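Local coordinates for protein probable dipeptidase (Pseudomonas aeruginosa, PDB 3B40) that probably acts as a metal-dependent dipeptidase of the peptidase M19 (membrane dipeptidase) family, hydrolysing dipeptides, at residues Y7-V11 with A380-T384; S61-I67 with F131-M137; A116-F122 with W404-Q408. The protein carries 11 engineered substitutions. All blocks are in the same frame, centred on the assembly; numbering follows the deposited sequence.

Interaction 1 (Y7-V11 with A380-T384)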
# COMPACT_ATOMS: atom_id res chain seq x y z
N TYR A 7 -14.47 14.37 -18.42
CA TYR A 7 -13.47 14.37 -19.53
C TYR A 7 -14.18 14.45 -20.89
O TYR A 7 -15.23 13.85 -21.06
CB TYR A 7 -12.54 13.13 -19.43
CG TYR A 7 -11.70 13.16 -18.16
CD1 TYR A 7 -10.55 13.97 -18.08
CD2 TYR A 7 -12.06 12.43 -17.02
CE1 TYR A 7 -9.77 14.04 -16.90
CE2 TYR A 7 -11.28 12.49 -15.83
CZ TYR A 7 -10.14 13.30 -15.79
OH TYR A 7 -9.37 13.38 -14.66
N PRO A 8 -13.61 15.19 -21.87
CA PRO A 8 -14.17 15.10 -23.24
C PRO A 8 -14.25 13.64 -23.69
O PRO A 8 -13.45 12.81 -23.21
CB PRO A 8 -13.12 15.82 -24.08
CG PRO A 8 -12.42 16.77 -23.13
CD PRO A 8 -12.46 16.10 -21.78
N ARG A 9 -15.18 13.31 -24.59
CA ARG A 9 -15.30 11.93 -25.11
C ARG A 9 -14.05 11.51 -25.86
O ARG A 9 -13.66 10.36 -25.81
CB ARG A 9 -16.53 11.72 -26.00
CG ARG A 9 -17.82 11.46 -25.24
CD ARG A 9 -19.04 11.73 -26.13
NE ARG A 9 -20.02 12.54 -25.42
CZ ARG A 9 -20.37 13.78 -25.74
NH1 ARG A 9 -19.85 14.38 -26.79
NH2 ARG A 9 -21.28 14.42 -24.99
N LYS A 10 -13.41 12.46 -26.56
CA LYS A 10 -12.20 12.15 -27.29
C LYS A 10 -11.11 11.58 -26.36
O LYS A 10 -10.42 10.65 -26.73
CB LYS A 10 -11.65 13.39 -27.99
CG LYS A 10 -11.25 14.50 -27.03
CD LYS A 10 -10.36 15.62 -27.65
CE LYS A 10 -10.48 16.92 -26.85
NZ LYS A 10 -9.50 17.13 -25.70
N VAL A 11 -10.98 12.16 -25.16
CA VAL A 11 -10.00 11.72 -24.15
C VAL A 11 -10.41 10.36 -23.56
O VAL A 11 -9.57 9.47 -23.49
CB VAL A 11 -9.73 12.81 -23.06
CG1 VAL A 11 -8.77 12.31 -21.96
CG2 VAL A 11 -9.12 14.04 -23.71
N ALA A 380 -7.23 8.90 -18.16
CA ALA A 380 -7.80 10.10 -18.78
C ALA A 380 -7.17 11.40 -18.25
O ALA A 380 -6.92 12.34 -19.01
CB ALA A 380 -9.28 10.14 -18.57
N GLU A 381 -6.94 11.46 -16.93
CA GLU A 381 -6.22 12.60 -16.31
C GLU A 381 -4.76 12.67 -16.77
O GLU A 381 -4.26 13.76 -17.03
CB GLU A 381 -6.32 12.58 -14.79
CG GLU A 381 -5.73 13.82 -14.06
CD GLU A 381 -6.36 15.15 -14.45
OE1 GLU A 381 -7.55 15.19 -14.84
OE2 GLU A 381 -5.65 16.19 -14.35
N LEU A 382 -4.09 11.51 -16.84
CA LEU A 382 -2.74 11.41 -17.43
C LEU A 382 -2.67 11.89 -18.89
O LEU A 382 -1.80 12.70 -19.27
CB LEU A 382 -2.18 9.99 -17.30
CG LEU A 382 -1.86 9.50 -15.88
CD1 LEU A 382 -1.72 7.96 -15.84
CD2 LEU A 382 -0.62 10.24 -15.38
N ILE A 383 -3.57 11.40 -19.73
CA ILE A 383 -3.67 11.91 -21.11
C ILE A 383 -3.78 13.46 -21.12
O ILE A 383 -3.01 14.16 -21.78
CB ILE A 383 -4.86 11.27 -21.86
CG1 ILE A 383 -4.58 9.79 -22.13
CG2 ILE A 383 -5.14 11.99 -23.16
CD1 ILE A 383 -5.83 8.96 -22.47
N THR A 384 -4.70 13.97 -20.32
CA THR A 384 -4.98 15.40 -20.23
C THR A 384 -3.73 16.22 -19.86
O THR A 384 -3.53 17.33 -20.36
CB THR A 384 -6.14 15.60 -19.24
OG1 THR A 384 -7.30 14.92 -19.75
CG2 THR A 384 -6.47 17.08 -19.02
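Tyr7 lays its phenol ring across helix 375-385, and the bump beneath it is the methyl group of Ala380. That methyl stands almost under the middle of the ring, 3.8 Å from CB to the ring centroid and 9° off the ring normal, a CH-pi contact with the geometry of a peg against a flat lid. Beside this peg lies a second fit. Val11, on the first turn of helix 9-19, pushes its CG1 methyl into a hollow of the partner helix walled by Ala380 O, Ile383 CG2 and Thr384 OG1; the nearest wall is Ala380 O, 3.5 Å from Val11 CG1. With CG1 anti to the backbone N (chi1 176°), it is this branch of Val11 that enters the hollow.

The polar part sits at the ring's rim. Tyr7 OH donates to Glu381 OE1 over 2.6 Å, using the anti lone pair of the carboxylate, whose plane is turned 55° from the ring. Glu381 gets there by bending at chi2, while its other oxygen, OE2, makes a salt bridge with Arg385. Thr384 OG1 bonds back to Ala380 O at 2.7 Å; this carbonyl also takes Thr384 N, and the two donors come from opposite faces of its plane.

The contact ties the start of the modelled chain to a helix near its end, at the surface of the molecule. Its chemistry implies a phenol hydroxyl anchored to a carboxylate that Arg385 would probably favour in its ionised form; the hydroxyl bond holds the ring's rim while Ala380 meets its face.

Interaction 2 (S61-I67 with F131-M137); sequences SGAALAI and FAIVMSM
Ile67, Leu65 and Ser136 bury the most surface where strands 62-68 and 131-138 run side by side, and each meets its neighbour differently. Ile67 spreads along the far end: its CG1 lies against Met135 CG at 3.9 Å, and its backbone N donates to Ser136 O over 2.7 Å. Leu65 belongs to the same face of the sheet. Its CG sits anti to the carbonyl carbon (chi1 -49°), and its end packs across Ile133 at about a right angle, Leu65 CD1 lying 3.7 Å from Ile133 CG1. Helix 87-108 covers this face, with Leu102 touching both Leu65 and Ile67.

The parallel pairing suits the TIM-barrel clan to which the M19 family belongs; these neighbours are not consecutive, since the short strand 113-115 lies between them in the chain and also pairs with 131-138. Six backbone bonds run from Ala132 N to Ser61 O at one end to Ile67 at the other, and the strand directions diverge by 38°.

On the opposite face, Ser136 lies beside Ala64 and Ala66. Its chi1 of 53° turns OG toward the partner strand, within 3.1 Å of Ala66 CA, and OG is hydrogen-bonded to a water at 2.8 Å. Where the strands begin, the Phe131 ring takes Gly62 CA over one face, 3.9 Å from its centroid, and touches Ala63 CB with CZ at 3.8 Å.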
# COMPACT_ATOMS: atom_id res chain seq x y z
N SER A 61 -5.39 -5.52 -15.32
CA SER A 61 -4.79 -6.82 -15.61
C SER A 61 -4.46 -7.61 -14.34
O SER A 61 -4.50 -8.84 -14.34
CB SER A 61 -3.51 -6.66 -16.44
OG SER A 61 -3.75 -5.77 -17.53
N GLY A 62 -4.08 -6.90 -13.29
CA GLY A 62 -3.70 -7.60 -12.07
C GLY A 62 -3.38 -6.65 -10.94
O GLY A 62 -3.47 -5.43 -11.10
N ALA A 63 -3.05 -7.21 -9.78
CA ALA A 63 -2.83 -6.40 -8.56
C ALA A 63 -2.01 -7.18 -7.55
O ALA A 63 -2.04 -8.42 -7.55
CB ALA A 63 -4.16 -6.02 -7.93
N ALA A 64 -1.30 -6.46 -6.68
CA ALA A 64 -0.56 -7.12 -5.60
C ALA A 64 -1.50 -7.18 -4.40
O ALA A 64 -1.95 -6.16 -3.90
CB ALA A 64 0.75 -6.38 -5.28
N LEU A 65 -1.83 -8.41 -4.00
CA LEU A 65 -2.68 -8.67 -2.84
C LEU A 65 -1.85 -9.28 -1.72
O LEU A 65 -1.25 -10.35 -1.88
CB LEU A 65 -3.81 -9.63 -3.22
CG LEU A 65 -4.57 -9.22 -4.51
CD1 LEU A 65 -5.60 -10.29 -4.84
CD2 LEU A 65 -5.25 -7.88 -4.38
N ALA A 66 -1.88 -8.62 -0.58
CA ALA A 66 -0.93 -8.88 0.47
C ALA A 66 -1.46 -9.92 1.47
O ALA A 66 -2.60 -9.84 1.91
CB ALA A 66 -0.59 -7.59 1.20
N ILE A 67 -0.57 -10.85 1.81
CA ILE A 67 -0.66 -11.65 3.00
C ILE A 67 -0.34 -10.71 4.15
O ILE A 67 0.83 -10.29 4.32
CB ILE A 67 0.39 -12.80 2.98
CG1 ILE A 67 0.25 -13.71 1.73
CG2 ILE A 67 0.39 -13.56 4.31
CD1 ILE A 67 -1.14 -14.31 1.42
N PHE A 131 -7.02 -12.54 -14.61
CA PHE A 131 -6.56 -11.54 -13.65
C PHE A 131 -5.32 -12.09 -12.95
O PHE A 131 -5.34 -13.20 -12.40
CB PHE A 131 -7.65 -11.25 -12.62
CG PHE A 131 -7.30 -10.16 -11.64
CD1 PHE A 131 -7.40 -8.82 -12.00
CD2 PHE A 131 -6.90 -10.48 -10.34
CE1 PHE A 131 -7.11 -7.80 -11.07
CE2 PHE A 131 -6.61 -9.46 -9.40
CZ PHE A 131 -6.70 -8.13 -9.79
N ALA A 132 -4.26 -11.30 -12.95
CA ALA A 132 -2.97 -11.74 -12.41
C ALA A 132 -2.73 -11.20 -10.99
O ALA A 132 -2.50 -10.00 -10.76
CB ALA A 132 -1.84 -11.35 -13.33
N ILE A 133 -2.82 -12.11 -10.03
CA ILE A 133 -2.51 -11.78 -8.64
C ILE A 133 -1.01 -11.84 -8.43
O ILE A 133 -0.36 -12.84 -8.80
CB ILE A 133 -3.18 -12.77 -7.68
CG1 ILE A 133 -4.70 -12.56 -7.68
CG2 ILE A 133 -2.59 -12.66 -6.24
CD1 ILE A 133 -5.47 -13.68 -6.97
N VAL A 134 -0.45 -10.78 -7.85
CA VAL A 134 0.90 -10.83 -7.34
C VAL A 134 0.76 -10.95 -5.82
O VAL A 134 0.13 -10.11 -5.18
CB VAL A 134 1.72 -9.57 -7.74
CG1 VAL A 134 3.06 -9.53 -6.98
CG2 VAL A 134 1.93 -9.54 -9.26
N MET A 135 1.26 -12.06 -5.27
CA MET A 135 1.07 -12.36 -3.87
C MET A 135 2.13 -11.57 -3.15
O MET A 135 3.32 -11.79 -3.36
CB MET A 135 1.31 -13.83 -3.55
CG MET A 135 1.04 -14.19 -2.07
SD MET A 135 1.12 -16.00 -1.66
CE MET A 135 -0.30 -16.56 -2.63
N SER A 136 1.70 -10.63 -2.31
CA SER A 136 2.67 -9.83 -1.55
C SER A 136 2.46 -10.16 -0.08
O SER A 136 1.62 -11.00 0.25
CB SER A 136 2.50 -8.34 -1.85
OG SER A 136 1.15 -7.93 -1.66
N MET A 137 3.24 -9.53 0.79
CA MET A 137 3.15 -9.73 2.23
C MET A 137 3.52 -8.37 2.79
O MET A 137 4.46 -7.74 2.31
CB MET A 137 4.16 -10.82 2.67
CG MET A 137 4.15 -11.16 4.16
SD MET A 137 4.69 -12.83 4.63
CE MET A 137 6.42 -12.66 4.44
O HOH W 1 0.69 -5.17 -2.04

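Interaction 3 (A116-F122 with W404-Q408)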
# COMPACT_ATOMS: atom_id res chain seq x y z
N ALA A 116 0.81 -14.81 -10.38
CA ALA A 116 2.08 -14.58 -11.08
C ALA A 116 3.29 -14.73 -10.14
O ALA A 116 3.37 -14.04 -9.11
CB ALA A 116 2.07 -13.20 -11.69
N TYR A 117 4.20 -15.62 -10.50
CA TYR A 117 5.43 -15.84 -9.74
C TYR A 117 6.63 -15.11 -10.33
O TYR A 117 7.72 -15.17 -9.75
CB TYR A 117 5.71 -17.35 -9.55
CG TYR A 117 4.53 -18.05 -8.94
CD1 TYR A 117 4.23 -17.89 -7.59
CD2 TYR A 117 3.66 -18.83 -9.71
CE1 TYR A 117 3.12 -18.50 -7.02
CE2 TYR A 117 2.54 -19.45 -9.14
CZ TYR A 117 2.29 -19.28 -7.80
OH TYR A 117 1.21 -19.87 -7.19
N SER A 118 6.40 -14.37 -11.42
CA SER A 118 7.43 -13.57 -12.08
C SER A 118 6.77 -12.56 -13.05
O SER A 118 5.59 -12.69 -13.38
CB SER A 118 8.36 -14.48 -12.89
OG SER A 118 7.62 -15.13 -13.91
N PRO A 119 7.53 -11.55 -13.49
CA PRO A 119 6.93 -10.64 -14.49
C PRO A 119 6.51 -11.39 -15.77
O PRO A 119 5.49 -11.04 -16.38
CB PRO A 119 8.02 -9.60 -14.72
CG PRO A 119 9.27 -10.15 -14.12
CD PRO A 119 8.90 -11.16 -13.12
N GLU A 120 7.23 -12.47 -16.12
CA GLU A 120 6.83 -13.34 -17.25
C GLU A 120 5.45 -13.94 -17.07
O GLU A 120 4.62 -13.85 -17.97
CB GLU A 120 7.86 -14.47 -17.48
CG GLU A 120 9.22 -13.96 -18.00
CD GLU A 120 10.01 -13.05 -17.01
OE1 GLU A 120 10.12 -13.35 -15.79
OE2 GLU A 120 10.53 -12.02 -17.49
N ASP A 121 5.20 -14.55 -15.90
CA ASP A 121 3.89 -15.12 -15.59
C ASP A 121 2.84 -14.04 -15.70
O ASP A 121 1.75 -14.29 -16.22
CB ASP A 121 3.83 -15.67 -14.17
CG ASP A 121 4.63 -16.92 -13.97
OD1 ASP A 121 5.07 -17.54 -14.96
OD2 ASP A 121 4.83 -17.27 -12.78
N PHE A 122 3.13 -12.87 -15.14
CA PHE A 122 2.16 -11.76 -15.17
C PHE A 122 1.73 -11.47 -16.62
O PHE A 122 0.53 -11.39 -16.91
CB PHE A 122 2.72 -10.49 -14.49
CG PHE A 122 1.69 -9.42 -14.25
CD1 PHE A 122 1.09 -9.28 -13.00
CD2 PHE A 122 1.31 -8.55 -15.28
CE1 PHE A 122 0.12 -8.29 -12.78
CE2 PHE A 122 0.33 -7.59 -15.06
CZ PHE A 122 -0.25 -7.45 -13.80
N TRP A 404 10.90 -5.79 -10.93
CA TRP A 404 10.65 -7.15 -10.46
C TRP A 404 11.59 -8.12 -11.15
O TRP A 404 12.15 -9.01 -10.49
CB TRP A 404 9.18 -7.54 -10.69
CG TRP A 404 8.68 -8.85 -10.14
CD1 TRP A 404 9.33 -9.72 -9.31
CD2 TRP A 404 7.37 -9.41 -10.36
NE1 TRP A 404 8.52 -10.81 -9.04
CE2 TRP A 404 7.31 -10.64 -9.66
CE3 TRP A 404 6.25 -9.00 -11.10
CZ2 TRP A 404 6.18 -11.46 -9.68
CZ3 TRP A 404 5.10 -9.82 -11.11
CH2 TRP A 404 5.09 -11.05 -10.42
N GLY A 405 11.77 -7.97 -12.46
CA GLY A 405 12.67 -8.86 -13.16
C GLY A 405 14.10 -8.74 -12.64
O GLY A 405 14.78 -9.76 -12.49
N GLU A 406 14.55 -7.51 -12.37
CA GLU A 406 15.92 -7.27 -11.87
C GLU A 406 16.16 -7.85 -10.47
O GLU A 406 17.19 -8.49 -10.22
CB GLU A 406 16.27 -5.77 -11.92
CG GLU A 406 16.57 -5.29 -13.31
CD GLU A 406 17.72 -6.10 -13.97
OE1 GLU A 406 18.80 -6.23 -13.32
OE2 GLU A 406 17.51 -6.62 -15.11
N VAL A 407 15.20 -7.65 -9.58
CA VAL A 407 15.17 -8.34 -8.29
C VAL A 407 15.35 -9.88 -8.38
O VAL A 407 16.18 -10.47 -7.67
CB VAL A 407 13.84 -8.04 -7.53
CG1 VAL A 407 13.71 -8.96 -6.31
CG2 VAL A 407 13.79 -6.61 -7.14
N GLN A 408 14.54 -10.54 -9.20
CA GLN A 408 14.70 -11.99 -9.38
C GLN A 408 16.07 -12.39 -9.97
O GLN A 408 16.60 -13.45 -9.63
CB GLN A 408 13.54 -12.56 -10.21
CG GLN A 408 12.19 -12.41 -9.48
CD GLN A 408 11.09 -13.19 -10.14
OE1 GLN A 408 10.97 -13.19 -11.38
NE2 GLN A 408 10.29 -13.88 -9.33
O HOH W 2 12.06 -12.79 -13.70
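Pro119 and Trp404 make the main apolar contact between the start of helix 119-127 and helix 389-409. The proline CD stands over the five-membered ring of the indole, 3.7 Å from its centroid and 14° off the normal, a CH-pi contact. Further out on the same face the backbone of Ser118 covers the six-membered ring, its C atom 3.5 Å from Trp404 CH2. Ala116 meets the rim instead, with its O at the edge of the indole and its CB 3.9 Å from CH2. Trp404 CG is anti to the backbone N (chi1 -173°), which carries the indole out from its helix and under this turn.

In the TIM-barrel architecture of the M19 family, the turn links strand 113-115 to helix 119-127, while Trp404 reaches the strands on the face opposite the one helix 87-108 covers, touching Val134 and Ile208. Ser118 is the N-cap of the shorter helix: its OG accepts from Asp121 N, and Asp121 OD2 accepts from Tyr117 N, the residue before the cap.

Hydrogen bonds join the two parts through Gln408. Its NE2 donates to Tyr117 O over 2.9 Å, in the carbonyl plane and close to the plane of its own amide, and Arg159 NE shares that oxygen. The other end of the amide, OE1, accepts from a water at 2.6 Å that also donates to Glu120 OE1, while OE1 rests 3.3 Å from Ser118 CB.

From the N terminus, the chain first meets segment 7-11, whose partner 380-384 comes after 368 intervening residues, so interaction 1 closes the longest loop of the three. Interaction 2 is nested within it, joining two barrel strands with 63 residues between them. Interaction 3 starts at 116-122, between those two strands in sequence, and ends at 404-408, beyond segment 380-384; it crosses both other contacts. Interactions 2 and 3 adjoin: Ala116 N lies 2.8 Å from Ile133 O, probably hydrogen-bonded, and Val134 packs against Trp404 and Phe122. Interaction 1 stands apart, its centre about 28 Å from that of interaction 2. It joins the N-terminal segment to helix 375-385; interaction 3 brings helix 389-409 beside those strands.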